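2,3-dihydroxybenzoate-AMP ligase (Bacillus subtilis, PDB 1MDB) belongs to the ANL superfamily of AMP-binding enzymes and is modelled here with adenosine monophosphate and 2,3-dihydroxybenzoic acid bound. Local coordinates at residues P107-R110 against Y116-E119; I127-D130 against D136-S139. All coordinates share one frame; numbering follows the deposited sequence.

Contact 1. Residues P107-R110 against Y116-E119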
loop_
_atom_site.group_PDB
_atom_site.type_symbol
_atom_site.label_atom_id
_atom_site.label_comp_id
_atom_site.label_asym_id
_atom_site.label_seq_id
_atom_site.Cartn_x
_atom_site.Cartn_y
_atom_site.Cartn_z
ATOM N N PRO A 107 2.723 -2.772 -11.163
ATOM C CA PRO A 107 3.197 -3.733 -12.160
ATOM C C PRO A 107 2.116 -4.634 -12.748
ATOM O O PRO A 107 2.242 -5.107 -13.879
ATOM C CB PRO A 107 4.246 -4.527 -11.388
ATOM C CG PRO A 107 4.826 -3.479 -10.479
ATOM C CD PRO A 107 3.580 -2.800 -9.963
ATOM N N SER A 108 1.050 -4.856 -11.983
ATOM C CA SER A 108 -0.034 -5.725 -12.417
ATOM C C SER A 108 -1.086 -5.035 -13.280
ATOM O O SER A 108 -1.956 -5.693 -13.843
ATOM C CB SER A 108 -0.725 -6.324 -11.194
ATOM O OG SER A 108 -1.273 -5.282 -10.407
ATOM N N HIS A 109 -1.034 -3.717 -13.377
ATOM C CA HIS A 109 -2.032 -3.025 -14.183
ATOM C C HIS A 109 -1.872 -3.325 -15.671
ATOM O O HIS A 109 -0.768 -3.564 -16.156
ATOM C CB HIS A 109 -1.969 -1.520 -13.912
ATOM C CG HIS A 109 -2.487 -1.146 -12.560
ATOM N ND1 HIS A 109 -2.038 -0.045 -11.861
ATOM C CD2 HIS A 109 -3.397 -1.753 -11.762
ATOM C CE1 HIS A 109 -2.644 0.006 -10.689
ATOM N NE2 HIS A 109 -3.473 -1.018 -10.602
ATOM N N ARG A 110 -2.985 -3.333 -16.385
ATOM C CA ARG A 110 -2.953 -3.626 -17.806
ATOM C C ARG A 110 -3.600 -2.494 -18.600
ATOM O O ARG A 110 -3.933 -1.451 -18.032
ATOM C CB ARG A 110 -3.625 -4.980 -18.062
ATOM C CG ARG A 110 -2.856 -6.164 -17.431
ATOM C CD ARG A 110 -1.461 -6.312 -18.037
ATOM N NE ARG A 110 -0.675 -7.405 -17.462
ATOM C CZ ARG A 110 0.299 -7.252 -16.565
ATOM N NH1 ARG A 110 0.625 -6.045 -16.116
ATOM N NH2 ARG A 110 0.968 -8.311 -16.128
ATOM N N TYR A 116 -7.014 4.190 -18.708
ATOM C CA TYR A 116 -7.833 5.041 -17.858
ATOM C C TYR A 116 -6.964 6.096 -17.169
ATOM O O TYR A 116 -7.249 7.295 -17.242
ATOM C CB TYR A 116 -8.544 4.185 -16.816
ATOM C CG TYR A 116 -9.242 4.988 -15.744
ATOM C CD1 TYR A 116 -10.304 5.830 -16.061
ATOM C CD2 TYR A 116 -8.832 4.912 -14.417
ATOM C CE1 TYR A 116 -10.940 6.578 -15.081
ATOM C CE2 TYR A 116 -9.460 5.653 -13.428
ATOM C CZ TYR A 116 -10.511 6.484 -13.767
ATOM O OH TYR A 116 -11.131 7.238 -12.798
ATOM N N PHE A 117 -5.898 5.648 -16.506
ATOM C CA PHE A 117 -4.990 6.568 -15.821
ATOM C C PHE A 117 -4.442 7.641 -16.772
ATOM O O PHE A 117 -4.324 8.810 -16.396
ATOM C CB PHE A 117 -3.803 5.799 -15.216
ATOM C CG PHE A 117 -4.193 4.733 -14.218
ATOM C CD1 PHE A 117 -3.310 3.700 -13.914
ATOM C CD2 PHE A 117 -5.425 4.762 -13.575
ATOM C CE1 PHE A 117 -3.650 2.708 -12.984
ATOM C CE2 PHE A 117 -5.773 3.778 -12.646
ATOM C CZ PHE A 117 -4.883 2.750 -12.351
ATOM N N CYS A 118 -4.094 7.243 -17.995
ATOM C CA CYS A 118 -3.529 8.177 -18.966
ATOM C C CYS A 118 -4.556 9.182 -19.475
ATOM O O CYS A 118 -4.239 10.361 -19.671
ATOM C CB CYS A 118 -2.907 7.418 -20.149
ATOM S SG CYS A 118 -1.369 6.518 -19.768
ATOM N N GLU A 119 -5.785 8.717 -19.693
ATOM C CA GLU A 119 -6.863 9.589 -20.168
ATOM C C GLU A 119 -7.259 10.571 -19.072
ATOM O O GLU A 119 -7.131 11.781 -19.219
ATOM C CB GLU A 119 -8.096 8.765 -20.530
ATOM C CG GLU A 119 -8.381 8.629 -22.006
ATOM C CD GLU A 119 -9.721 7.962 -22.252
ATOM O OE1 GLU A 119 -10.753 8.546 -21.858
ATOM O OE2 GLU A 119 -9.746 6.856 -22.827
#
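His109 and Phe117 make up the whole contact between 107-110 and 116-119, two rings set edge to face. Ahead of them in the chain, Pro107 contributes its carbonyl oxygen, which takes a hydrogen bond from Arg110 NH1 at 2.9 Å. In His109 the CG stands beside the backbone N (chi1 -71°), and this rotation sends the imidazole to the helix. There the rim of the Phe117 ring meets one imidazole face: CE1 of Phe117 comes to 3.4 Å from ND1 of His109, and CZ of Phe117 lies over the same face, displaced to its border. The ring centroids of His109 and Phe117 are 5.2 Å apart, with the planes at 74°, an offset T-shaped pair. Arg110, the N-cap residue of helix 111-120, folds its side chain back along the loop; besides the Pro107 oxygen, NH1 of Arg110 reaches O of His109 at 2.8 Å, approaching from above the carbonyl plane. One guanidinium nitrogen thus ties together two carbonyls of the loop, and the His109 oxygen has a further donor in Gln81 NE2. The loop leads from strand 101-104 into helix 111-120, so the helix packs a side chain from its second turn back on its own entry, while Leu189 of strand 184-189 touches both side chains.

Contact 2. Residues I127-D130 against D136-S139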
loop_
_atom_site.group_PDB
_atom_site.type_symbol
_atom_site.label_atom_id
_atom_site.label_comp_id
_atom_site.label_asym_id
_atom_site.label_seq_id
_atom_site.Cartn_x
_atom_site.Cartn_y
_atom_site.Cartn_z
ATOM N N ILE A 127 5.799 5.855 -18.373
ATOM C CA ILE A 127 7.114 5.269 -18.116
ATOM C C ILE A 127 7.021 3.808 -17.659
ATOM O O ILE A 127 6.399 3.502 -16.636
ATOM C CB ILE A 127 7.862 6.098 -17.061
ATOM C CG1 ILE A 127 7.989 7.548 -17.554
ATOM C CG2 ILE A 127 9.236 5.496 -16.793
ATOM C CD1 ILE A 127 8.733 8.477 -16.590
ATOM N N ILE A 128 7.654 2.919 -18.421
ATOM C CA ILE A 128 7.632 1.482 -18.145
ATOM C C ILE A 128 8.994 0.802 -18.291
ATOM O O ILE A 128 9.935 1.370 -18.855
ATOM C CB ILE A 128 6.717 0.737 -19.136
ATOM C CG1 ILE A 128 7.136 1.092 -20.569
ATOM C CG2 ILE A 128 5.252 1.077 -18.890
ATOM C CD1 ILE A 128 6.546 0.187 -21.631
ATOM N N PRO A 129 9.122 -0.422 -17.755
ATOM C CA PRO A 129 10.394 -1.140 -17.885
ATOM C C PRO A 129 10.215 -1.872 -19.218
ATOM O O PRO A 129 9.110 -1.869 -19.768
ATOM C CB PRO A 129 10.374 -2.092 -16.690
ATOM C CG PRO A 129 8.899 -2.437 -16.575
ATOM C CD PRO A 129 8.229 -1.087 -16.786
ATOM N N ASP A 130 11.263 -2.478 -19.764
ATOM C CA ASP A 130 11.080 -3.203 -21.018
ATOM C C ASP A 130 10.234 -4.444 -20.757
ATOM O O ASP A 130 9.245 -4.702 -21.439
ATOM C CB ASP A 130 12.428 -3.619 -21.632
ATOM C CG ASP A 130 13.434 -4.094 -20.598
ATOM O OD1 ASP A 130 13.024 -4.542 -19.507
ATOM O OD2 ASP A 130 14.649 -4.029 -20.884
ATOM N N ASP A 136 6.030 -8.360 -21.055
ATOM C CA ASP A 136 6.654 -7.345 -21.900
ATOM C C ASP A 136 5.748 -6.108 -21.870
ATOM O O ASP A 136 4.662 -6.108 -22.454
ATOM C CB ASP A 136 6.788 -7.866 -23.333
ATOM C CG ASP A 136 7.504 -6.886 -24.243
ATOM O OD1 ASP A 136 7.146 -5.685 -24.212
ATOM O OD2 ASP A 136 8.412 -7.314 -24.988
ATOM N N TYR A 137 6.194 -5.057 -21.188
ATOM C CA TYR A 137 5.381 -3.855 -21.071
ATOM C C TYR A 137 5.294 -2.979 -22.312
ATOM O O TYR A 137 4.448 -2.082 -22.375
ATOM C CB TYR A 137 5.826 -3.031 -19.853
ATOM C CG TYR A 137 5.519 -3.707 -18.520
ATOM C CD1 TYR A 137 6.280 -4.793 -18.069
ATOM C CD2 TYR A 137 4.446 -3.285 -17.734
ATOM C CE1 TYR A 137 5.973 -5.445 -16.867
ATOM C CE2 TYR A 137 4.129 -3.926 -16.538
ATOM C CZ TYR A 137 4.897 -5.007 -16.112
ATOM O OH TYR A 137 4.576 -5.661 -14.944
ATOM N N ARG A 138 6.148 -3.222 -23.306
ATOM C CA ARG A 138 6.062 -2.429 -24.531
ATOM C C ARG A 138 4.811 -2.842 -25.290
ATOM O O ARG A 138 4.216 -2.036 -26.002
ATOM C CB ARG A 138 7.265 -2.644 -25.441
ATOM C CG ARG A 138 8.599 -2.607 -24.763
ATOM C CD ARG A 138 9.180 -3.986 -24.900
ATOM N NE ARG A 138 10.589 -4.036 -24.576
ATOM C CZ ARG A 138 11.351 -5.092 -24.815
ATOM N NH1 ARG A 138 10.825 -6.178 -25.374
ATOM N NH2 ARG A 138 12.641 -5.044 -24.524
ATOM N N SER A 139 4.418 -4.105 -25.155
ATOM C CA SER A 139 3.225 -4.577 -25.839
ATOM C C SER A 139 2.038 -3.907 -25.157
ATOM O O SER A 139 1.042 -3.585 -25.801
ATOM C CB SER A 139 3.112 -6.114 -25.764
ATOM O OG SER A 139 2.944 -6.552 -24.427
#
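Pro129 lies against one face of the Tyr137 ring, its CG 4.2 Å from the ring centroid and 26° off the normal, a CH-pi contact. The CB of Tyr137 points toward 127-130, and the first torsion of its side chain sets the ring against Pro129 and directs the hydroxyl to its hydrogen bond with the carbonyl of Pro107. Ile128 also packs on that CB: with CG1 placed between N and the carbonyl carbon (chi1 53°), its CD1 extends to the first turn of the helix, 3.7 Å from Tyr137 CB. The backbones are joined by a weak, bent hydrogen bond from Tyr137 N to Asp130 O, 3.1 Å long. This is a beta-to-alpha connection: strand 125-132 pairs in parallel with 77-80 and 154-157, and after a short hairpin with 135-136 the chain enters helix 137-147. Asp136 is the N-cap of that helix, and Ser139 OG donates to Asp136 O at 2.7 Å. Arg138 bends at chi2 (115°), which lays the guanidinium alongside Asp130, the two side chains pointing the same way; NH2 of Arg138 packs on CB of Asp130 at 3.2 Å. The carboxylate of Asp130 stands almost perpendicular to this guanidinium and uses OD2 on Glu159 N instead. NH1 of Arg138 forms a salt bridge to OD2 of Asp136 at 2.7 Å, met from above the carboxylate plane, and a second one to Glu161.

Overall arrangement
Contacts 1 and 2 follow one another along the chain and their centres lie 12 Å apart, on the same side of the molecule's centre. They meet directly through Tyr137 of contact 2, whose OH is 2.6 Å from Pro107 O of contact 1; Arg110 NH1 packs nearby, 4.1 Å from Tyr137 CE2. The start of helix 137-147 is thereby joined to the loop leading into helix 111-120. The side chain of His109 in contact 1 is about 10 Å from adenosine monophosphate and about 13 Å from 2,3-dihydroxybenzoic acid, so contact 1 does not itself line the pocket.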